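Local coordinates for outer membrane protein YopM (Yersinia pestis, PDB 1JL5) that probably acts as a secreted leucine-rich-repeat effector that alters host cell physiology and promotes survival of the bacterium in host tissues, at residues 293-298 with 314-319; 280-285 with 300-305; 320-325 with 340-345; 333-338 with 351-356; 307-312 with 327-332. All coordinates share one frame; numbering follows the deposited sequence.

Contact 1. Residues 293-298 with 314-319; sequences SELPPN and DLPPSL. With CA (calcium ion), chain E.
Two successive proline-rich returns of the leucine-rich-repeat solenoid meet here: loop 293-298 leads toward strand 301-303, loop 314-319 toward strand 321-323, and their touching parts run 21° apart. L295 carries the apolar half. Its CB packs on P316 CD at 3.7 Å; with CG beside the backbone N (chi1 -70°), its CD1 lies beside L315 CD2 at 3.5 Å, the two leucine side chains pointing the same way into the interior, where L295 also reaches L302. P316, lacking an N-H, meets two successive carbonyls with ring carbons, its CB 3.2 Å from P296 O and 3.4 Å from P297 O. A type I beta turn from P316 to L319, closed by L319 N to P316 O at 2.8 Å, sets S318 against the other segment. S318 OG stands 2.9 Å from P297 O but also has L299 O as a hydrogen-bond acceptor, leaving the destination of its proton open. At the outer end E294 takes no part in this packing: with E274 it binds a calcium ion, gripping it with both carboxylate oxygens, OE1 at 2.2 Å and OE2 at 2.4 Å.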
# COMPACT_ATOMS: atom_id res chain seq x y z
N SER A 293 -0.49 -31.19 0.31
CA SER A 293 -0.51 -32.49 0.95
C SER A 293 0.79 -32.77 1.67
O SER A 293 0.81 -33.46 2.69
CB SER A 293 -0.75 -33.57 -0.11
OG SER A 293 0.24 -33.52 -1.11
N GLU A 294 1.88 -32.23 1.15
CA GLU A 294 3.20 -32.44 1.74
C GLU A 294 4.06 -31.21 1.66
O GLU A 294 3.95 -30.40 0.74
CB GLU A 294 3.96 -33.54 1.01
CG GLU A 294 3.39 -34.92 1.08
CD GLU A 294 4.37 -35.93 0.53
OE1 GLU A 294 4.81 -35.75 -0.62
OE2 GLU A 294 4.70 -36.89 1.27
N LEU A 295 4.96 -31.11 2.62
CA LEU A 295 5.91 -30.02 2.64
C LEU A 295 7.24 -30.63 2.97
O LEU A 295 7.33 -31.57 3.77
CB LEU A 295 5.51 -28.99 3.69
CG LEU A 295 4.25 -28.22 3.30
CD1 LEU A 295 3.90 -27.24 4.41
CD2 LEU A 295 4.49 -27.49 1.98
N PRO A 296 8.30 -30.14 2.34
CA PRO A 296 9.65 -30.66 2.59
C PRO A 296 9.88 -30.59 4.11
O PRO A 296 9.46 -29.63 4.76
CB PRO A 296 10.53 -29.71 1.80
CG PRO A 296 9.66 -29.32 0.65
CD PRO A 296 8.33 -29.08 1.31
N PRO A 297 10.55 -31.60 4.68
CA PRO A 297 10.82 -31.65 6.12
C PRO A 297 11.72 -30.55 6.66
O PRO A 297 11.72 -30.29 7.86
CB PRO A 297 11.46 -33.03 6.28
CG PRO A 297 12.25 -33.15 5.02
CD PRO A 297 11.26 -32.67 3.97
N ASN A 298 12.47 -29.90 5.78
CA ASN A 298 13.38 -28.84 6.19
C ASN A 298 12.97 -27.49 5.62
O ASN A 298 13.78 -26.57 5.56
CB ASN A 298 14.79 -29.18 5.72
CG ASN A 298 15.17 -30.59 6.07
OD1 ASN A 298 15.13 -30.99 7.23
ND2 ASN A 298 15.54 -31.38 5.05
N ASP A 314 0.55 -31.08 7.66
CA ASP A 314 1.30 -30.68 8.83
C ASP A 314 2.49 -29.88 8.34
O ASP A 314 3.02 -30.14 7.26
CB ASP A 314 1.78 -31.90 9.62
CG ASP A 314 0.63 -32.67 10.23
OD1 ASP A 314 -0.29 -32.03 10.78
OD2 ASP A 314 0.66 -33.91 10.15
N LEU A 315 2.89 -28.90 9.13
CA LEU A 315 4.01 -28.07 8.75
C LEU A 315 5.30 -28.65 9.31
O LEU A 315 5.34 -29.12 10.45
CB LEU A 315 3.79 -26.66 9.28
CG LEU A 315 2.44 -26.10 8.84
CD1 LEU A 315 2.13 -24.82 9.60
CD2 LEU A 315 2.45 -25.87 7.33
N PRO A 316 6.37 -28.63 8.51
CA PRO A 316 7.64 -29.16 9.00
C PRO A 316 8.09 -28.30 10.18
O PRO A 316 7.95 -27.08 10.14
CB PRO A 316 8.56 -29.04 7.78
CG PRO A 316 7.99 -27.86 7.05
CD PRO A 316 6.50 -28.10 7.15
N PRO A 317 8.60 -28.93 11.24
CA PRO A 317 9.05 -28.16 12.41
C PRO A 317 10.13 -27.13 12.06
O PRO A 317 10.41 -26.24 12.85
CB PRO A 317 9.55 -29.25 13.37
CG PRO A 317 9.97 -30.35 12.45
CD PRO A 317 8.85 -30.36 11.44
N SER A 318 10.70 -27.26 10.88
CA SER A 318 11.74 -26.34 10.43
C SER A 318 11.14 -25.03 9.91
O SER A 318 11.84 -24.02 9.80
CB SER A 318 12.51 -26.99 9.29
OG SER A 318 11.61 -27.40 8.29
N LEU A 319 9.85 -25.07 9.60
CA LEU A 319 9.18 -23.92 9.05
C LEU A 319 9.29 -22.67 9.89
O LEU A 319 8.87 -22.64 11.05
CB LEU A 319 7.71 -24.24 8.80
CG LEU A 319 7.07 -23.32 7.76
CD1 LEU A 319 7.81 -23.47 6.44
CD2 LEU A 319 5.61 -23.68 7.59
CA CA E . 6.51 -37.08 -0.29
O HOH W 1 4.49 -38.64 -0.91
O HOH W 2 7.72 -39.13 -0.39

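Contact 2. Residues 280-285 with 300-305; sequences TFLDVS and YYLNAS
F281 and Y301 stack on one face of two neighbouring parallel strands of the leucine-rich-repeat solenoid, 281-283 and 301-303, whose axes lie 4.7 Å apart. Y301 sends CG anti to its own N (chi1 174°), which lays its ring beside that of F281. From CB, 4.0 Å from F281 CD2, the side chain runs to CG, which meets the same ring; CD2 then sits over the F281 face, 3.3 Å from F281 CE2, and CE2 lies close to both CE2 and CZ of F281. The planes are 15° apart with centroids 4.3 Å apart, an offset stack. Beyond CZ the hydroxyl passes the F281 ring: OH accepts from N303 ND2 at 2.9 Å and shares a water with D283 OD2. D283 and N303 stack their flat ends at 25°, and in each the OD1 accepts from the backbone N two residues on, an Asx turn; N303 OD1 takes S305 N and S305 OG together. On the reverse face L282 CD2 packs on L302 CD1 at 3.8 Å. Parallel-strand bonds such as N303 N to L282 O, 2.8 Å, join the backbones. The chemistry thus divides by face: leucines make the apolar interior, whereas the aromatic rings, the D283 carboxylate and the N303 amide line the other face, where each Asx turn, by taking up an OD1, fixes the rotation of its side chain.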
# COMPACT_ATOMS: atom_id res chain seq x y z
N THR A 280 14.08 -25.63 1.20
CA THR A 280 13.91 -24.82 2.40
C THR A 280 13.07 -23.60 2.08
O THR A 280 12.49 -22.97 2.96
CB THR A 280 15.25 -24.34 2.93
OG1 THR A 280 15.92 -23.63 1.88
CG2 THR A 280 16.11 -25.52 3.37
N PHE A 281 13.00 -23.27 0.80
CA PHE A 281 12.24 -22.12 0.35
C PHE A 281 11.29 -22.55 -0.73
O PHE A 281 11.69 -22.99 -1.81
CB PHE A 281 13.19 -21.04 -0.17
CG PHE A 281 12.49 -19.83 -0.72
CD1 PHE A 281 11.82 -19.89 -1.94
CD2 PHE A 281 12.48 -18.63 -0.01
CE1 PHE A 281 11.15 -18.78 -2.44
CE2 PHE A 281 11.82 -17.51 -0.51
CZ PHE A 281 11.15 -17.59 -1.72
N LEU A 282 10.00 -22.41 -0.45
CA LEU A 282 9.01 -22.80 -1.42
C LEU A 282 7.95 -21.73 -1.59
O LEU A 282 7.24 -21.38 -0.65
CB LEU A 282 8.34 -24.10 -0.99
CG LEU A 282 7.25 -24.64 -1.90
CD1 LEU A 282 7.81 -24.91 -3.29
CD2 LEU A 282 6.67 -25.90 -1.30
N ASP A 283 7.86 -21.20 -2.79
CA ASP A 283 6.85 -20.21 -3.05
C ASP A 283 5.98 -20.76 -4.15
O ASP A 283 6.40 -20.83 -5.30
CB ASP A 283 7.44 -18.88 -3.49
CG ASP A 283 6.40 -17.79 -3.59
OD1 ASP A 283 5.23 -18.12 -3.90
OD2 ASP A 283 6.73 -16.62 -3.36
N VAL A 284 4.78 -21.19 -3.78
CA VAL A 284 3.84 -21.72 -4.75
C VAL A 284 2.62 -20.84 -4.68
O VAL A 284 1.52 -21.25 -5.02
CB VAL A 284 3.47 -23.17 -4.40
CG1 VAL A 284 4.69 -24.06 -4.57
CG2 VAL A 284 2.95 -23.25 -2.97
N SER A 285 2.82 -19.61 -4.21
CA SER A 285 1.73 -18.68 -4.09
C SER A 285 1.18 -18.42 -5.48
O SER A 285 1.87 -18.61 -6.48
CB SER A 285 2.21 -17.37 -3.48
OG SER A 285 3.09 -16.70 -4.36
N TYR A 300 11.92 -23.92 5.34
CA TYR A 300 11.99 -22.79 6.26
C TYR A 300 10.91 -21.81 5.88
O TYR A 300 10.27 -21.18 6.72
CB TYR A 300 13.31 -22.04 6.15
CG TYR A 300 14.53 -22.77 6.64
CD1 TYR A 300 14.51 -23.47 7.85
CD2 TYR A 300 15.73 -22.70 5.94
CE1 TYR A 300 15.66 -24.08 8.34
CE2 TYR A 300 16.88 -23.30 6.42
CZ TYR A 300 16.84 -23.98 7.62
OH TYR A 300 17.99 -24.57 8.08
N TYR A 301 10.73 -21.68 4.57
CA TYR A 301 9.79 -20.73 4.04
C TYR A 301 8.78 -21.32 3.09
O TYR A 301 9.13 -22.00 2.13
CB TYR A 301 10.55 -19.63 3.31
CG TYR A 301 9.70 -18.63 2.58
CD1 TYR A 301 9.26 -17.46 3.20
CD2 TYR A 301 9.37 -18.83 1.24
CE1 TYR A 301 8.52 -16.52 2.50
CE2 TYR A 301 8.63 -17.89 0.53
CZ TYR A 301 8.21 -16.74 1.16
OH TYR A 301 7.50 -15.79 0.45
N LEU A 302 7.53 -21.07 3.38
CA LEU A 302 6.49 -21.54 2.52
C LEU A 302 5.57 -20.37 2.25
O LEU A 302 5.01 -19.76 3.16
CB LEU A 302 5.68 -22.66 3.16
CG LEU A 302 4.44 -22.99 2.32
CD1 LEU A 302 4.85 -23.39 0.91
CD2 LEU A 302 3.64 -24.10 2.98
N ASN A 303 5.47 -20.03 0.98
CA ASN A 303 4.56 -18.98 0.59
C ASN A 303 3.62 -19.73 -0.34
O ASN A 303 4.00 -20.12 -1.44
CB ASN A 303 5.26 -17.87 -0.17
CG ASN A 303 4.34 -16.70 -0.43
OD1 ASN A 303 3.12 -16.84 -0.37
ND2 ASN A 303 4.91 -15.55 -0.73
N ALA A 304 2.41 -19.97 0.14
CA ALA A 304 1.39 -20.66 -0.64
C ALA A 304 0.19 -19.74 -0.67
O ALA A 304 -0.95 -20.17 -0.85
CB ALA A 304 1.03 -21.98 0.03
N SER A 305 0.45 -18.45 -0.49
CA SER A 305 -0.63 -17.48 -0.49
C SER A 305 -1.31 -17.42 -1.84
O SER A 305 -0.73 -17.76 -2.87
CB SER A 305 -0.08 -16.09 -0.14
OG SER A 305 0.86 -15.68 -1.12
O HOH W 3 8.64 -15.70 -2.05

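Contact 3. Residues 320-325 with 340-345; sequences EELNVS and ERLIAS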
# COMPACT_ATOMS: atom_id res chain seq x y z
N GLU A 320 9.86 -21.63 9.30
CA GLU A 320 10.01 -20.38 10.00
C GLU A 320 9.03 -19.36 9.46
O GLU A 320 8.54 -18.51 10.18
CB GLU A 320 11.43 -19.89 9.86
CG GLU A 320 12.38 -20.78 10.61
CD GLU A 320 13.78 -20.30 10.54
OE1 GLU A 320 14.30 -20.18 9.41
OE2 GLU A 320 14.36 -20.04 11.61
N GLU A 321 8.74 -19.45 8.18
CA GLU A 321 7.78 -18.52 7.62
C GLU A 321 6.73 -19.27 6.85
O GLU A 321 7.03 -20.05 5.95
CB GLU A 321 8.44 -17.49 6.72
CG GLU A 321 7.41 -16.55 6.13
CD GLU A 321 8.00 -15.29 5.54
OE1 GLU A 321 9.24 -15.14 5.57
OE2 GLU A 321 7.22 -14.46 5.04
N LEU A 322 5.50 -19.03 7.24
CA LEU A 322 4.39 -19.65 6.57
C LEU A 322 3.50 -18.54 6.07
O LEU A 322 2.95 -17.77 6.86
CB LEU A 322 3.59 -20.53 7.51
CG LEU A 322 2.34 -21.12 6.85
CD1 LEU A 322 2.77 -22.01 5.70
CD2 LEU A 322 1.53 -21.89 7.88
N ASN A 323 3.38 -18.45 4.76
CA ASN A 323 2.50 -17.47 4.19
C ASN A 323 1.48 -18.25 3.39
O ASN A 323 1.78 -18.80 2.33
CB ASN A 323 3.24 -16.51 3.26
CG ASN A 323 2.35 -15.39 2.79
OD1 ASN A 323 1.13 -15.51 2.84
ND2 ASN A 323 2.95 -14.31 2.32
N VAL A 324 0.28 -18.33 3.93
CA VAL A 324 -0.81 -19.03 3.26
C VAL A 324 -1.92 -18.00 3.17
O VAL A 324 -3.11 -18.31 3.15
CB VAL A 324 -1.27 -20.24 4.06
CG1 VAL A 324 -0.19 -21.31 4.03
CG2 VAL A 324 -1.59 -19.83 5.48
N SER A 325 -1.49 -16.75 3.12
CA SER A 325 -2.41 -15.65 3.02
C SER A 325 -3.28 -15.84 1.80
O SER A 325 -2.86 -16.40 0.79
CB SER A 325 -1.64 -14.33 2.87
OG SER A 325 -2.55 -13.26 2.77
N GLU A 340 8.44 -18.36 12.74
CA GLU A 340 8.69 -16.99 13.14
C GLU A 340 7.74 -16.04 12.45
O GLU A 340 7.38 -15.00 12.99
CB GLU A 340 10.10 -16.60 12.79
CG GLU A 340 11.12 -17.22 13.66
CD GLU A 340 12.49 -16.92 13.15
OE1 GLU A 340 12.88 -15.72 13.11
OE2 GLU A 340 13.19 -17.89 12.79
N ARG A 341 7.33 -16.40 11.24
CA ARG A 341 6.43 -15.56 10.49
C ARG A 341 5.22 -16.34 10.04
O ARG A 341 5.34 -17.34 9.32
CB ARG A 341 7.16 -14.99 9.28
CG ARG A 341 8.25 -13.98 9.62
CD ARG A 341 9.28 -13.90 8.50
NE ARG A 341 9.52 -12.54 8.04
CZ ARG A 341 8.73 -11.87 7.21
NH1 ARG A 341 7.62 -12.44 6.72
NH2 ARG A 341 9.05 -10.64 6.84
N LEU A 342 4.06 -15.91 10.50
CA LEU A 342 2.84 -16.56 10.10
C LEU A 342 1.97 -15.53 9.40
O LEU A 342 1.49 -14.57 10.01
CB LEU A 342 2.08 -17.12 11.31
CG LEU A 342 0.72 -17.71 10.92
CD1 LEU A 342 0.90 -18.75 9.82
CD2 LEU A 342 0.05 -18.34 12.13
N ILE A 343 1.81 -15.71 8.10
CA ILE A 343 0.96 -14.84 7.32
C ILE A 343 -0.14 -15.76 6.85
O ILE A 343 0.07 -16.58 5.97
CB ILE A 343 1.68 -14.23 6.11
CG1 ILE A 343 2.90 -13.43 6.56
CG2 ILE A 343 0.72 -13.31 5.36
CD1 ILE A 343 4.10 -14.28 6.90
N ALA A 344 -1.31 -15.64 7.47
CA ALA A 344 -2.45 -16.47 7.12
C ALA A 344 -3.66 -15.57 6.97
O ALA A 344 -4.81 -15.99 7.13
CB ALA A 344 -2.68 -17.50 8.21
N SER A 345 -3.38 -14.32 6.65
CA SER A 345 -4.43 -13.34 6.43
C SER A 345 -5.26 -13.75 5.23
O SER A 345 -4.83 -14.55 4.40
CB SER A 345 -3.80 -11.98 6.18
OG SER A 345 -2.86 -12.12 5.13
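E321 extends with CG anti to its N (chi1 179°), while R341 starts with CG beside its own N (chi1 -68°) and bends at chi3; together these torsions bring the guanidinium alongside the E321 carboxylate. R341 NH1 meets E321 OE2 at 2.7 Å in a salt bridge, the two planar groups 27° apart, and I343 CD1 touches the same oxygen at 3.6 Å. These residues line one face of the parallel pair 321-323 and 341-343 in the leucine-rich-repeat solenoid, joined by bonds such as I343 N to L322 O at 2.7 Å. On the other face L322 CD2 packs on L342 CD1 at 3.7 Å. N323 OD1 closes an Asx turn with S325 N at 2.9 Å. S325 OG shares a hydrogen bond with S345 OG at 2.6 Å; either could donate. At the strand starts E320 OE2 and E340 OE2 approach to 2.7 Å, like charges side by side. R338 forms a salt bridge to that E320 oxygen and would offset part of the repulsion, though so short a spacing may mean that one carboxylate carries a proton.

Contact 4. Residues 333-338 with 351-356; sequences PALPPR and EVPELP
L335 drives its side chain into the return segment of the next leucine-rich repeat, so that 333-338 and 351-356, both loops leading to strands of the solenoid's parallel sheet, pack with touching parts 24° apart. The tight part surrounds this leucine. Its CD1 stands 3.4 Å from L355 CD2, closer than usual van der Waals contact; both leucines put CG beside the backbone N (chi1 -60° in each), and the side chains run alongside each other, pointing the same way. L335 CG lies 3.9 Å from P353 CB, that proline being crossed at about a right angle, and L335 CB rests on P356 CD at 3.7 Å. L342, from the strand between the segments, covers the inner end. Beside the leucine, proline rings meet carbonyls: P353 CG lies 3.4 Å from P333 O, and P356 CB sits 3.3 Å from P336 O and 3.4 Å from P337 O. At the far end R338 turns away to E320 and to N80 and G55 of a second subunit. No direct hydrogen bond joins the two segments. On the looser side, where the side chain of the exposed E354 stays clear of the other segment, a water mediates instead, accepting from L335 N at 2.8 Å and donating to E354 O at 2.5 Å.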
# COMPACT_ATOMS: atom_id res chain seq x y z
N PRO A 333 -2.79 -25.79 10.40
CA PRO A 333 -2.35 -26.95 11.16
C PRO A 333 -1.55 -26.44 12.35
O PRO A 333 -1.31 -25.23 12.46
CB PRO A 333 -1.48 -27.71 10.16
CG PRO A 333 -0.90 -26.61 9.35
CD PRO A 333 -2.08 -25.69 9.12
N ALA A 334 -1.15 -27.33 13.24
CA ALA A 334 -0.36 -26.94 14.38
C ALA A 334 0.81 -26.15 13.82
O ALA A 334 1.41 -26.53 12.82
CB ALA A 334 0.14 -28.16 15.14
N LEU A 335 1.13 -25.03 14.45
CA LEU A 335 2.23 -24.22 13.97
C LEU A 335 3.55 -24.74 14.51
O LEU A 335 3.69 -24.97 15.71
CB LEU A 335 2.03 -22.77 14.40
CG LEU A 335 0.74 -22.15 13.87
CD1 LEU A 335 0.62 -20.73 14.40
CD2 LEU A 335 0.75 -22.17 12.34
N PRO A 336 4.53 -24.95 13.63
CA PRO A 336 5.82 -25.45 14.10
C PRO A 336 6.40 -24.45 15.10
O PRO A 336 6.34 -23.24 14.89
CB PRO A 336 6.63 -25.56 12.82
CG PRO A 336 6.01 -24.54 11.91
CD PRO A 336 4.55 -24.72 12.18
N PRO A 337 6.95 -24.95 16.22
CA PRO A 337 7.53 -24.04 17.21
C PRO A 337 8.62 -23.13 16.66
O PRO A 337 8.96 -22.12 17.26
CB PRO A 337 8.02 -24.97 18.32
CG PRO A 337 8.08 -26.33 17.67
CD PRO A 337 6.89 -26.32 16.75
N ARG A 338 9.18 -23.49 15.51
CA ARG A 338 10.22 -22.67 14.92
C ARG A 338 9.61 -21.53 14.11
O ARG A 338 10.29 -20.58 13.74
CB ARG A 338 11.12 -23.51 14.00
CG ARG A 338 12.58 -23.44 14.37
CD ARG A 338 13.45 -22.97 13.23
NE ARG A 338 14.29 -24.05 12.75
CZ ARG A 338 15.30 -23.91 11.90
NH1 ARG A 338 15.61 -22.71 11.42
NH2 ARG A 338 15.99 -24.97 11.53
N GLU A 351 -9.97 -19.58 14.06
CA GLU A 351 -8.93 -19.53 15.08
C GLU A 351 -7.55 -19.68 14.47
O GLU A 351 -7.37 -20.35 13.46
CB GLU A 351 -9.11 -20.68 16.08
CG GLU A 351 -10.46 -20.78 16.74
CD GLU A 351 -10.60 -22.06 17.53
OE1 GLU A 351 -9.80 -22.27 18.47
OE2 GLU A 351 -11.50 -22.87 17.22
N VAL A 352 -6.58 -19.04 15.11
CA VAL A 352 -5.21 -19.16 14.69
C VAL A 352 -4.70 -20.19 15.69
O VAL A 352 -4.95 -20.07 16.89
CB VAL A 352 -4.44 -17.85 14.89
CG1 VAL A 352 -2.96 -18.06 14.62
CG2 VAL A 352 -5.00 -16.78 13.98
N PRO A 353 -4.01 -21.24 15.22
CA PRO A 353 -3.53 -22.24 16.17
C PRO A 353 -2.64 -21.57 17.21
O PRO A 353 -2.23 -20.42 17.04
CB PRO A 353 -2.73 -23.20 15.28
CG PRO A 353 -3.39 -23.06 13.94
CD PRO A 353 -3.61 -21.58 13.84
N GLU A 354 -2.35 -22.29 18.28
CA GLU A 354 -1.49 -21.75 19.32
C GLU A 354 -0.21 -21.28 18.64
O GLU A 354 0.41 -22.02 17.89
CB GLU A 354 -1.16 -22.82 20.35
CG GLU A 354 -0.34 -22.31 21.51
CD GLU A 354 -0.12 -23.36 22.56
OE1 GLU A 354 0.53 -24.38 22.25
OE2 GLU A 354 -0.62 -23.18 23.69
N LEU A 355 0.17 -20.05 18.91
CA LEU A 355 1.35 -19.48 18.29
C LEU A 355 2.64 -19.94 18.93
O LEU A 355 2.75 -20.00 20.15
CB LEU A 355 1.26 -17.96 18.34
CG LEU A 355 0.05 -17.40 17.60
CD1 LEU A 355 0.01 -15.88 17.75
CD2 LEU A 355 0.12 -17.80 16.12
N PRO A 356 3.64 -20.29 18.11
CA PRO A 356 4.92 -20.73 18.65
C PRO A 356 5.54 -19.56 19.40
O PRO A 356 5.36 -18.40 19.02
CB PRO A 356 5.69 -21.15 17.41
CG PRO A 356 5.13 -20.25 16.34
CD PRO A 356 3.66 -20.28 16.63
O HOH W 4 0.04 -24.30 16.90

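Contact 5. Residues 307-312 with 327-332; sequences NEIRSL and NKLIEL. With CA (calcium ion), chain C.
K328 NZ and E308 OE2 form a salt bridge at 2.6 Å, the nitrogen coming from the syn side, 32° out of the carboxylate plane. The other oxygen, E308 OE1, binds a calcium ion at 2.3 Å together with N307 O, waters and D266 of a third subunit, so the glutamate is held by metal and lysine at once. K328 NZ also bonds to N247 O and D266 O of that subunit. Next, N327 OD1 accepts from N307 N at 2.9 Å and I309 N at 3.0 Å, reached from opposite faces of its plane, while N327 ND2 turns to A304 O and V324 O: an asparagine bridging adjacent coils. K328 N donates to I309 O at 2.7 Å. Apolar packing follows, L329 CD2 against I309 CG2 at 3.6 Å and L312 CD1 against L332 CD2 at 4.0 Å. The pair thus spans the turns that leave strands 301-303 and 321-323, with I309 and L312 packing on short strand 291-292 and L329 on V324.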
# COMPACT_ATOMS: atom_id res chain seq x y z
N ASN A 307 -3.72 -19.17 -3.26
CA ASN A 307 -3.94 -20.41 -3.95
C ASN A 307 -5.37 -20.65 -3.57
O ASN A 307 -6.10 -19.70 -3.32
CB ASN A 307 -3.02 -21.50 -3.41
CG ASN A 307 -1.71 -21.55 -4.14
OD1 ASN A 307 -1.65 -21.98 -5.28
ND2 ASN A 307 -0.64 -21.07 -3.50
N GLU A 308 -5.79 -21.89 -3.53
CA GLU A 308 -7.15 -22.17 -3.13
C GLU A 308 -6.99 -23.21 -2.04
O GLU A 308 -7.78 -24.14 -1.93
CB GLU A 308 -7.95 -22.70 -4.31
CG GLU A 308 -9.44 -22.66 -4.06
CD GLU A 308 -9.98 -21.25 -4.03
OE1 GLU A 308 -9.19 -20.29 -3.85
OE2 GLU A 308 -11.20 -21.09 -4.20
N ILE A 309 -5.94 -23.03 -1.25
CA ILE A 309 -5.62 -23.96 -0.18
C ILE A 309 -6.75 -24.04 0.82
O ILE A 309 -7.06 -23.07 1.51
CB ILE A 309 -4.35 -23.55 0.58
CG1 ILE A 309 -3.17 -23.43 -0.40
CG2 ILE A 309 -4.06 -24.58 1.66
CD1 ILE A 309 -2.92 -24.66 -1.18
N ARG A 310 -7.37 -25.21 0.90
CA ARG A 310 -8.45 -25.42 1.84
C ARG A 310 -7.89 -26.04 3.09
O ARG A 310 -8.49 -25.98 4.15
CB ARG A 310 -9.47 -26.37 1.27
CG ARG A 310 -10.18 -25.90 0.04
CD ARG A 310 -11.54 -26.49 0.11
NE ARG A 310 -12.09 -26.84 -1.19
CZ ARG A 310 -13.26 -27.43 -1.33
NH1 ARG A 310 -13.98 -27.71 -0.25
NH2 ARG A 310 -13.72 -27.72 -2.53
N SER A 311 -6.73 -26.67 2.95
CA SER A 311 -6.11 -27.30 4.08
C SER A 311 -4.62 -27.40 3.85
O SER A 311 -4.15 -27.55 2.73
CB SER A 311 -6.69 -28.70 4.30
OG SER A 311 -6.34 -29.54 3.22
N LEU A 312 -3.89 -27.31 4.95
CA LEU A 312 -2.45 -27.41 4.91
C LEU A 312 -2.09 -28.70 5.60
O LEU A 312 -2.66 -29.04 6.64
CB LEU A 312 -1.80 -26.26 5.67
CG LEU A 312 -1.76 -24.89 5.03
CD1 LEU A 312 -1.04 -23.93 5.97
CD2 LEU A 312 -1.03 -24.98 3.69
N ASN A 327 -6.12 -17.70 1.10
CA ASN A 327 -6.41 -19.04 0.68
C ASN A 327 -7.80 -19.32 1.19
O ASN A 327 -8.55 -18.39 1.43
CB ASN A 327 -5.38 -20.02 1.23
CG ASN A 327 -4.19 -20.14 0.31
OD1 ASN A 327 -4.32 -20.60 -0.82
ND2 ASN A 327 -3.03 -19.69 0.77
N LYS A 328 -8.15 -20.59 1.33
CA LYS A 328 -9.48 -20.90 1.80
C LYS A 328 -9.38 -21.78 3.02
O LYS A 328 -10.17 -22.69 3.23
CB LYS A 328 -10.26 -21.59 0.69
CG LYS A 328 -10.38 -20.72 -0.56
CD LYS A 328 -11.17 -19.46 -0.25
CE LYS A 328 -11.06 -18.44 -1.38
NZ LYS A 328 -11.50 -18.99 -2.70
N LEU A 329 -8.38 -21.46 3.84
CA LEU A 329 -8.14 -22.19 5.06
C LEU A 329 -9.13 -21.78 6.13
O LEU A 329 -9.30 -20.60 6.41
CB LEU A 329 -6.72 -21.90 5.56
CG LEU A 329 -5.63 -22.47 4.66
CD1 LEU A 329 -4.29 -21.84 5.02
CD2 LEU A 329 -5.60 -23.97 4.82
N ILE A 330 -9.80 -22.76 6.70
CA ILE A 330 -10.72 -22.47 7.77
C ILE A 330 -9.96 -22.86 9.04
O ILE A 330 -10.38 -22.57 10.15
CB ILE A 330 -12.02 -23.29 7.65
CG1 ILE A 330 -11.70 -24.78 7.60
CG2 ILE A 330 -12.78 -22.86 6.40
CD1 ILE A 330 -12.07 -25.51 8.86
N GLU A 331 -8.81 -23.48 8.83
CA GLU A 331 -7.99 -23.90 9.94
C GLU A 331 -6.54 -24.09 9.52
O GLU A 331 -6.26 -24.58 8.43
CB GLU A 331 -8.54 -25.20 10.52
CG GLU A 331 -7.92 -25.63 11.82
CD GLU A 331 -8.69 -26.78 12.45
OE1 GLU A 331 -8.74 -27.86 11.84
OE2 GLU A 331 -9.24 -26.59 13.56
N LEU A 332 -5.63 -23.67 10.39
CA LEU A 332 -4.22 -23.84 10.12
C LEU A 332 -3.78 -25.05 10.91
O LEU A 332 -4.33 -25.34 11.97
CB LEU A 332 -3.43 -22.62 10.59
CG LEU A 332 -3.62 -21.33 9.82
CD1 LEU A 332 -2.85 -20.22 10.49
CD2 LEU A 332 -3.16 -21.52 8.38
CA CA C . -7.79 -18.52 -4.26
O HOH W 5 -8.51 -25.39 6.65
O HOH W 6 -11.52 -25.10 3.64
O HOH W 7 -5.19 -26.67 7.31
O HOH W 8 -7.75 -17.71 -2.04
O HOH W 9 -6.78 -16.53 -4.82
O HOH W 10 -8.72 -18.93 -6.53
O HOH W 11 -5.93 -19.26 -6.23

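Overall arrangement
All five contacts join coils in the C-terminal part of one leucine-rich-repeat solenoid, within repeats 11 to 14. Contacts 2 and 3, centres about 9 Å apart, lie among its parallel strands, 301-303 and 321-323 being neighbours. Contacts 1 and 4, centres about 13 Å apart, join the proline-rich returns; contact 5, its centre about 12 Å from that of contact 3, joins the turns after the strands. Contact 2 precedes contact 3, whereas 1 and 2, 1 and 5, 3 and 4, and 3 and 5 interleave, as expected of successive coils. L342 packs on L335 and V324 on L312, tying strands to returns and turns. Contacts 1, 2 and 4, and weakly 3, touch a second subunit, contact 5 a third, so this region carries tetramer interfaces.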